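Local coordinates for VC0179-like protein (Escherichia coli, PDB 4XJ6) that probably makes cyclic GMP-AMP from GTP and ATP, as a bacterial homologue of cyclic GMP-AMP synthase, and here holds 3'-deoxy-GTP and magnesium, at residues A[61-64]-A[65-69]; A[75-78]-A[79-83]; A[306-310]-A[311-315]. One frame throughout, in Å; residues are numbered along the deposited sequence.

Interaction 1: A[61-64]-A[65-69]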
loop_
_atom_site.group_PDB
_atom_site.type_symbol
_atom_site.label_atom_id
_atom_site.label_comp_id
_atom_site.label_asym_id
_atom_site.label_seq_id
_atom_site.Cartn_x
_atom_site.Cartn_y
_atom_site.Cartn_z
ATOM N N THR A 61 -0.285 -39.531 9.884
ATOM C CA THR A 61 -0.029 -39.089 11.246
ATOM C C THR A 61 0.388 -37.626 11.208
ATOM O O THR A 61 0.691 -37.092 10.140
ATOM C CB THR A 61 1.068 -39.926 11.929
ATOM O OG1 THR A 61 2.291 -39.803 11.192
ATOM C CG2 THR A 61 0.664 -41.390 11.990
ATOM N N LEU A 62 0.397 -36.976 12.367
ATOM C CA LEU A 62 0.838 -35.591 12.452
ATOM C C LEU A 62 2.306 -35.487 12.066
ATOM O O LEU A 62 2.719 -34.540 11.394
ATOM C CB LEU A 62 0.620 -35.037 13.859
ATOM C CG LEU A 62 1.092 -33.597 14.090
ATOM C CD1 LEU A 62 0.384 -32.626 13.150
ATOM C CD2 LEU A 62 0.890 -33.200 15.545
ATOM N N GLU A 63 3.085 -36.476 12.490
ATOM C CA GLU A 63 4.506 -36.528 12.174
ATOM C C GLU A 63 4.733 -36.661 10.674
ATOM O O GLU A 63 5.611 -36.007 10.118
ATOM C CB GLU A 63 5.178 -37.686 12.919
ATOM C CG GLU A 63 6.614 -37.978 12.487
ATOM C CD GLU A 63 7.623 -36.946 12.974
ATOM O OE1 GLU A 63 7.214 -35.872 13.466
ATOM O OE2 GLU A 63 8.838 -37.216 12.864
ATOM N N SER A 64 3.934 -37.504 10.025
ATOM C CA SER A 64 4.028 -37.690 8.580
ATOM C C SER A 64 3.700 -36.392 7.844
ATOM O O SER A 64 4.266 -36.107 6.788
ATOM C CB SER A 64 3.097 -38.814 8.118
ATOM O OG SER A 64 3.575 -40.081 8.540
ATOM N N VAL A 65 2.792 -35.608 8.417
ATOM C CA VAL A 65 2.430 -34.307 7.862
ATOM C C VAL A 65 3.603 -33.332 7.939
ATOM O O VAL A 65 3.934 -32.671 6.954
ATOM C CB VAL A 65 1.217 -33.695 8.592
ATOM C CG1 VAL A 65 1.008 -32.246 8.171
ATOM C CG2 VAL A 65 -0.032 -34.517 8.323
ATOM N N ARG A 66 4.225 -33.252 9.111
ATOM C CA ARG A 66 5.337 -32.333 9.333
ATOM C C ARG A 66 6.523 -32.670 8.435
ATOM O O ARG A 66 7.185 -31.775 7.904
ATOM C CB ARG A 66 5.774 -32.361 10.797
ATOM C CG ARG A 66 6.648 -31.182 11.202
ATOM C CD ARG A 66 7.203 -31.350 12.613
ATOM N NE ARG A 66 7.631 -30.071 13.178
ATOM C CZ ARG A 66 8.861 -29.576 13.081
ATOM N NH1 ARG A 66 9.804 -30.248 12.439
ATOM N NH2 ARG A 66 9.150 -28.404 13.632
ATOM N N LEU A 67 6.783 -33.963 8.270
ATOM C CA LEU A 67 7.905 -34.431 7.466
ATOM C C LEU A 67 7.680 -34.153 5.983
ATOM O O LEU A 67 8.629 -33.881 5.248
ATOM C CB LEU A 67 8.139 -35.925 7.698
ATOM C CG LEU A 67 8.563 -36.324 9.114
ATOM C CD1 LEU A 67 8.656 -37.837 9.245
ATOM C CD2 LEU A 67 9.882 -35.665 9.483
ATOM N N LYS A 68 6.427 -34.228 5.547
ATOM C CA LYS A 68 6.075 -33.873 4.175
ATOM C C LYS A 68 6.254 -32.379 3.935
ATOM O O LYS A 68 6.780 -31.962 2.902
ATOM C CB LYS A 68 4.635 -34.280 3.862
ATOM C CG LYS A 68 4.463 -35.744 3.510
ATOM C CD LYS A 68 3.008 -36.069 3.215
ATOM C CE LYS A 68 2.839 -37.516 2.778
ATOM N NZ LYS A 68 3.452 -37.770 1.446
ATOM N N LEU A 69 5.810 -31.578 4.899
ATOM C CA LEU A 69 5.917 -30.126 4.809
ATOM C C LEU A 69 7.377 -29.677 4.800
ATOM O O LEU A 69 7.717 -28.652 4.208
ATOM C CB LEU A 69 5.164 -29.462 5.964
ATOM C CG LEU A 69 3.636 -29.502 5.898
ATOM C CD1 LEU A 69 3.031 -28.800 7.105
ATOM C CD2 LEU A 69 3.128 -28.883 4.595
HETATM O O HOH W 1 9.740 -33.510 13.107
#
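The carboxylate of E63 lays one face over the isobutyl end of L67, one helical turn further on, with OE2 3.7 Å from L67 CD1. The two side chains cross obliquely. With CG of E63 anti to its own backbone N (chi1 170°) and the chain bent at chi2, the carboxylate leans forward over L67. OE1 is linked to R66 NH1 through water 1, both bonds being weak. The guanidinium of R66 finds its stronger partner in the carboxylate of E70, and the side chain packs on A83 and A86 of helix 79-90.

Four backbone bonds tie the segments together, from V65 N to T61 O (3.1 Å) through to K68 N and S64 O (3.1 Å), the last with its donor well above the carbonyl plane. Carbon packs round the same oxygens: L67 CG sits 3.1 Å from E63 O, and V65 CG2 lies 3.2 Å from T61 O. V65 faces inward, toward A86 of helix 79-90 and toward V51 and V55 of helix 24-57.

At the start of the helix the hydroxyls T61 OG1 and S64 OG are hydrogen-bonded at 3.0 Å. This is a short two-turn amphipathic helix with T61 at its N-cap and V65 and L69 on the buried side.

Interaction 2: A[75-78]-A[79-83]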
loop_
_atom_site.group_PDB
_atom_site.type_symbol
_atom_site.label_atom_id
_atom_site.label_comp_id
_atom_site.label_asym_id
_atom_site.label_seq_id
_atom_site.Cartn_x
_atom_site.Cartn_y
_atom_site.Cartn_z
ATOM N N ARG A 75 9.866 -25.581 4.777
ATOM C CA ARG A 75 11.224 -25.701 5.309
ATOM C C ARG A 75 11.748 -24.414 5.947
ATOM O O ARG A 75 12.458 -24.455 6.950
ATOM C CB ARG A 75 12.194 -26.117 4.194
ATOM C CG ARG A 75 12.271 -27.607 3.925
ATOM C CD ARG A 75 13.200 -27.917 2.752
ATOM N NE ARG A 75 12.652 -27.457 1.478
ATOM C CZ ARG A 75 13.218 -26.537 0.704
ATOM N NH1 ARG A 75 14.363 -25.976 1.069
ATOM N NH2 ARG A 75 12.642 -26.183 -0.437
ATOM N N TYR A 76 11.389 -23.277 5.354
ATOM C CA TYR A 76 12.010 -21.997 5.686
ATOM C C TYR A 76 11.335 -21.263 6.846
ATOM O O TYR A 76 11.817 -20.218 7.288
ATOM C CB TYR A 76 12.038 -21.106 4.440
ATOM C CG TYR A 76 12.837 -21.712 3.307
ATOM C CD1 TYR A 76 14.216 -21.844 3.405
ATOM C CD2 TYR A 76 12.215 -22.165 2.151
ATOM C CE1 TYR A 76 14.957 -22.401 2.379
ATOM C CE2 TYR A 76 12.948 -22.727 1.117
ATOM C CZ TYR A 76 14.316 -22.840 1.237
ATOM O OH TYR A 76 15.042 -23.398 0.212
ATOM N N LEU A 77 10.224 -21.803 7.335
ATOM C CA LEU A 77 9.631 -21.301 8.568
ATOM C C LEU A 77 10.471 -21.773 9.751
ATOM O O LEU A 77 11.246 -22.721 9.625
ATOM C CB LEU A 77 8.184 -21.777 8.719
ATOM C CG LEU A 77 7.136 -21.381 7.677
ATOM C CD1 LEU A 77 5.821 -22.081 7.978
ATOM C CD2 LEU A 77 6.940 -19.878 7.649
ATOM N N SER A 78 10.320 -21.115 10.896
ATOM C CA SER A 78 10.971 -21.570 12.122
ATOM C C SER A 78 10.347 -22.905 12.542
ATOM O O SER A 78 9.258 -23.239 12.077
ATOM C CB SER A 78 10.834 -20.520 13.227
ATOM O OG SER A 78 9.476 -20.301 13.558
ATOM N N PRO A 79 11.037 -23.681 13.401
ATOM C CA PRO A 79 10.505 -24.981 13.837
ATOM C C PRO A 79 9.085 -24.938 14.410
ATOM O O PRO A 79 8.274 -25.803 14.072
ATOM C CB PRO A 79 11.500 -25.412 14.916
ATOM C CG PRO A 79 12.790 -24.800 14.485
ATOM C CD PRO A 79 12.417 -23.467 13.882
ATOM N N GLU A 80 8.788 -23.963 15.264
ATOM C CA GLU A 80 7.453 -23.857 15.843
ATOM C C GLU A 80 6.415 -23.603 14.758
ATOM O O GLU A 80 5.312 -24.145 14.804
ATOM C CB GLU A 80 7.408 -22.745 16.892
ATOM C CG GLU A 80 6.218 -22.823 17.841
ATOM C CD GLU A 80 4.916 -22.376 17.203
ATOM O OE1 GLU A 80 4.910 -21.321 16.533
ATOM O OE2 GLU A 80 3.903 -23.090 17.362
ATOM N N GLU A 81 6.780 -22.777 13.783
ATOM C CA GLU A 81 5.883 -22.433 12.685
ATOM C C GLU A 81 5.628 -23.628 11.773
ATOM O O GLU A 81 4.535 -23.774 11.229
ATOM C CB GLU A 81 6.452 -21.260 11.881
ATOM C CG GLU A 81 6.435 -19.941 12.641
ATOM C CD GLU A 81 7.113 -18.814 11.886
ATOM O OE1 GLU A 81 8.035 -19.099 11.094
ATOM O OE2 GLU A 81 6.724 -17.643 12.086
ATOM N N ARG A 82 6.637 -24.478 11.609
ATOM C CA ARG A 82 6.482 -25.693 10.816
ATOM C C ARG A 82 5.580 -26.685 11.538
ATOM O O ARG A 82 4.736 -27.339 10.922
ATOM C CB ARG A 82 7.839 -26.333 10.527
ATOM C CG ARG A 82 8.776 -25.448 9.739
ATOM C CD ARG A 82 9.930 -26.251 9.150
ATOM N NE ARG A 82 10.754 -26.880 10.177
ATOM C CZ ARG A 82 11.834 -26.322 10.713
ATOM N NH1 ARG A 82 12.213 -25.113 10.327
ATOM N NH2 ARG A 82 12.532 -26.968 11.637
ATOM N N ALA A 83 5.766 -26.787 12.850
ATOM C CA ALA A 83 4.932 -27.641 13.685
ATOM C C ALA A 83 3.498 -27.123 13.718
ATOM O O ALA A 83 2.545 -27.901 13.682
ATOM C CB ALA A 83 5.497 -27.726 15.095
#
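S78 and E81 meet at the start of helix 79-90, where the backbone N of S78 donates to OE1 of E81 over 3.1 Å. The bond is fairly straight (159° at the hydrogen) and uses the anti side of the carboxylate oxygen. A weaker and less settled approach comes from S78 OG, also 3.1 Å from E81 OE1. The serine hydroxyl stands between its backbone N and carbonyl carbon (chi1 62°), which brings it over the glutamate chain, 3.2 Å from E81 CG. In the other direction S78 O accepts the amide of R82 at 2.9 Å, closing the first helical turn.

R82 reaches back beyond the cap. Bent at chi3 (-62°), its chain carries NH1 to 2.7 Å from L77 O, near the guanidinium plane, although the poor angle makes this a weak bond. P79 CA lies over one face of the guanidinium, toward its rim. L77 crosses the E81 side chain at about a right angle, its CB 3.6 Å from E81 OE1.

One step out, E70 forms a salt bridge with R82 NE and so limits where the guanidinium can swing. K161 stands as a long, weak ion partner of E81 OE1; together with the helix start, it would probably favour a charged carboxylate. L77 itself packs on T158 of helix 149-166. P79 takes the first position of the helix. With S78 as the N-cap, the bond from its amide to E81, three residues on, is the glutamate half of a capping box.

Interaction 3: A[306-310]-A[311-315]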
loop_
_atom_site.group_PDB
_atom_site.type_symbol
_atom_site.label_atom_id
_atom_site.label_comp_id
_atom_site.label_asym_id
_atom_site.label_seq_id
_atom_site.Cartn_x
_atom_site.Cartn_y
_atom_site.Cartn_z
ATOM N N ASN A 306 -11.320 16.000 -0.398
ATOM C CA ASN A 306 -12.280 16.715 0.432
ATOM C C ASN A 306 -12.164 18.213 0.189
ATOM O O ASN A 306 -13.164 18.929 0.129
ATOM C CB ASN A 306 -12.073 16.391 1.914
ATOM C CG ASN A 306 -12.623 15.028 2.296
ATOM O OD1 ASN A 306 -13.370 14.415 1.535
ATOM N ND2 ASN A 306 -12.260 14.549 3.482
ATOM N N ILE A 307 -10.927 18.673 0.039
ATOM C CA ILE A 307 -10.653 20.066 -0.279
ATOM C C ILE A 307 -11.110 20.402 -1.692
ATOM O O ILE A 307 -11.827 21.380 -1.909
ATOM C CB ILE A 307 -9.153 20.385 -0.145
ATOM C CG1 ILE A 307 -8.701 20.226 1.307
ATOM C CG2 ILE A 307 -8.867 21.791 -0.632
ATOM C CD1 ILE A 307 -7.202 20.352 1.502
ATOM N N LEU A 308 -10.696 19.580 -2.651
ATOM C CA LEU A 308 -10.984 19.838 -4.056
ATOM C C LEU A 308 -12.461 19.658 -4.391
ATOM O O LEU A 308 -12.935 20.163 -5.406
ATOM C CB LEU A 308 -10.128 18.933 -4.947
ATOM C CG LEU A 308 -8.622 19.201 -4.897
ATOM C CD1 LEU A 308 -7.899 18.402 -5.965
ATOM C CD2 LEU A 308 -8.338 20.687 -5.052
ATOM N N ASP A 309 -13.185 18.932 -3.545
ATOM C CA ASP A 309 -14.629 18.794 -3.713
ATOM C C ASP A 309 -15.342 20.030 -3.190
ATOM O O ASP A 309 -16.350 20.464 -3.748
ATOM C CB ASP A 309 -15.155 17.547 -2.993
ATOM C CG ASP A 309 -15.071 16.301 -3.848
ATOM O OD1 ASP A 309 -15.244 16.412 -5.078
ATOM O OD2 ASP A 309 -14.837 15.211 -3.289
ATOM N N ARG A 310 -14.801 20.601 -2.121
ATOM C CA ARG A 310 -15.439 21.713 -1.430
ATOM C C ARG A 310 -15.102 23.072 -2.037
ATOM O O ARG A 310 -15.954 23.960 -2.103
ATOM C CB ARG A 310 -15.037 21.704 0.046
ATOM C CG ARG A 310 -15.736 22.750 0.899
ATOM C CD ARG A 310 -15.019 22.950 2.227
ATOM N NE ARG A 310 -14.717 21.682 2.882
ATOM C CZ ARG A 310 -13.534 21.373 3.404
ATOM N NH1 ARG A 310 -12.533 22.243 3.353
ATOM N NH2 ARG A 310 -13.349 20.192 3.979
ATOM N N GLU A 311 -13.859 23.230 -2.478
ATOM C CA GLU A 311 -13.363 24.532 -2.909
ATOM C C GLU A 311 -13.234 24.630 -4.424
ATOM O O GLU A 311 -12.708 23.723 -5.071
ATOM C CB GLU A 311 -12.010 24.819 -2.256
ATOM C CG GLU A 311 -11.942 24.472 -0.773
ATOM C CD GLU A 311 -12.712 25.444 0.104
ATOM O OE1 GLU A 311 -13.221 26.458 -0.419
ATOM O OE2 GLU A 311 -12.805 25.197 1.325
ATOM N N SER A 312 -13.712 25.737 -4.982
ATOM C CA SER A 312 -13.571 25.997 -6.409
ATOM C C SER A 312 -12.106 26.247 -6.763
ATOM O O SER A 312 -11.404 26.963 -6.053
ATOM C CB SER A 312 -14.426 27.196 -6.826
ATOM O OG SER A 312 -13.907 28.402 -6.289
ATOM N N HIS A 313 -11.647 25.653 -7.860
ATOM C CA HIS A 313 -10.260 25.816 -8.280
ATOM C C HIS A 313 -10.102 25.615 -9.780
ATOM O O HIS A 313 -11.046 25.236 -10.472
ATOM C CB HIS A 313 -9.359 24.837 -7.523
ATOM C CG HIS A 313 -9.725 23.400 -7.725
ATOM N ND1 HIS A 313 -10.768 22.797 -7.053
ATOM C CD2 HIS A 313 -9.190 22.445 -8.522
ATOM C CE1 HIS A 313 -10.859 21.534 -7.428
ATOM N NE2 HIS A 313 -9.913 21.296 -8.320
ATOM N N ASN A 314 -8.899 25.887 -10.274
ATOM C CA ASN A 314 -8.554 25.616 -11.661
ATOM C C ASN A 314 -7.570 24.456 -11.724
ATOM O O ASN A 314 -6.394 24.609 -11.390
ATOM C CB ASN A 314 -7.963 26.861 -12.328
ATOM C CG ASN A 314 -7.859 26.727 -13.837
ATOM O OD1 ASN A 314 -7.744 25.626 -14.374
ATOM N ND2 ASN A 314 -7.900 27.858 -14.529
ATOM N N GLY A 315 -8.064 23.296 -12.145
ATOM C CA GLY A 315 -7.250 22.100 -12.245
ATOM C C GLY A 315 -6.025 22.290 -13.118
ATOM O O GLY A 315 -4.954 21.753 -12.827
#
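Helix 297-310 ends at R310; the amide of E311 still bonds to I307 O, short at 2.8 Å. E311 then leaves helical geometry for an extended conformation, and the chain continues irregularly through G315. The side chains of R310 and E311, neighbours in sequence, lie alongside each other and point the same way. R310 NH1 and E311 OE2 form a salt bridge at 3.6 Å, the oxygen at the guanidinium edge while the two planes stand 84° apart, so the ion pair is not the flat two-pronged kind. Part of the contact is carbon: R310 CD is 3.3 Å from E311 OE2. R310 NH2 has its stronger partner in E332 of helix 318-335, so this arginine joins the helix end to that next helix.

Within the C-terminal domain of the cyclic GMP-AMP synthase family, the loop leaving the helix turns H313 back against the last helical turn, its ND1 donating to E311 O over 2.9 Å, nearly straight (167°) and with the oxygen in the ring plane. The imidazole reaches this place because its CG sits between backbone N and carbonyl carbon, chi1 59°. L308 CD2 stands over the ring centre, 3.6 Å from the centroid, in a CH-pi contact; at the ring edge H313 CE1 comes to 3.2 Å from L308 O. Beyond the ring, H313 NE2 is hydrogen-bonded to NE2 of H274, whose ring meets it at a steep angle. Both polar corners of the imidazole are thus engaged, which fixes its rotation. L308 continues inward onto I271, L275 and V278, and H313 also touches I271 and L324.

Interactions 1 and 2 are neighbours in the fold, their centres about 12 Å apart, on successive helices: interaction 1 takes in all of helix 62-69 with its N-cap, interaction 2 the start of helix 79-90. They touch where R66 NH2 lies 2.8 Å from P79 O, a weak hydrogen bond, and E70 joins them again by salt bridges to both R66 and R82. Interaction 3 lies at a helix end, on the opposite side of the chain's centre: its centre is about 61 Å from that of interaction 1 and 53 Å from that of interaction 2. Interactions 1 and 2 take no part in the nucleotide pockets or in the magnesium sites at D129, D131 and D191.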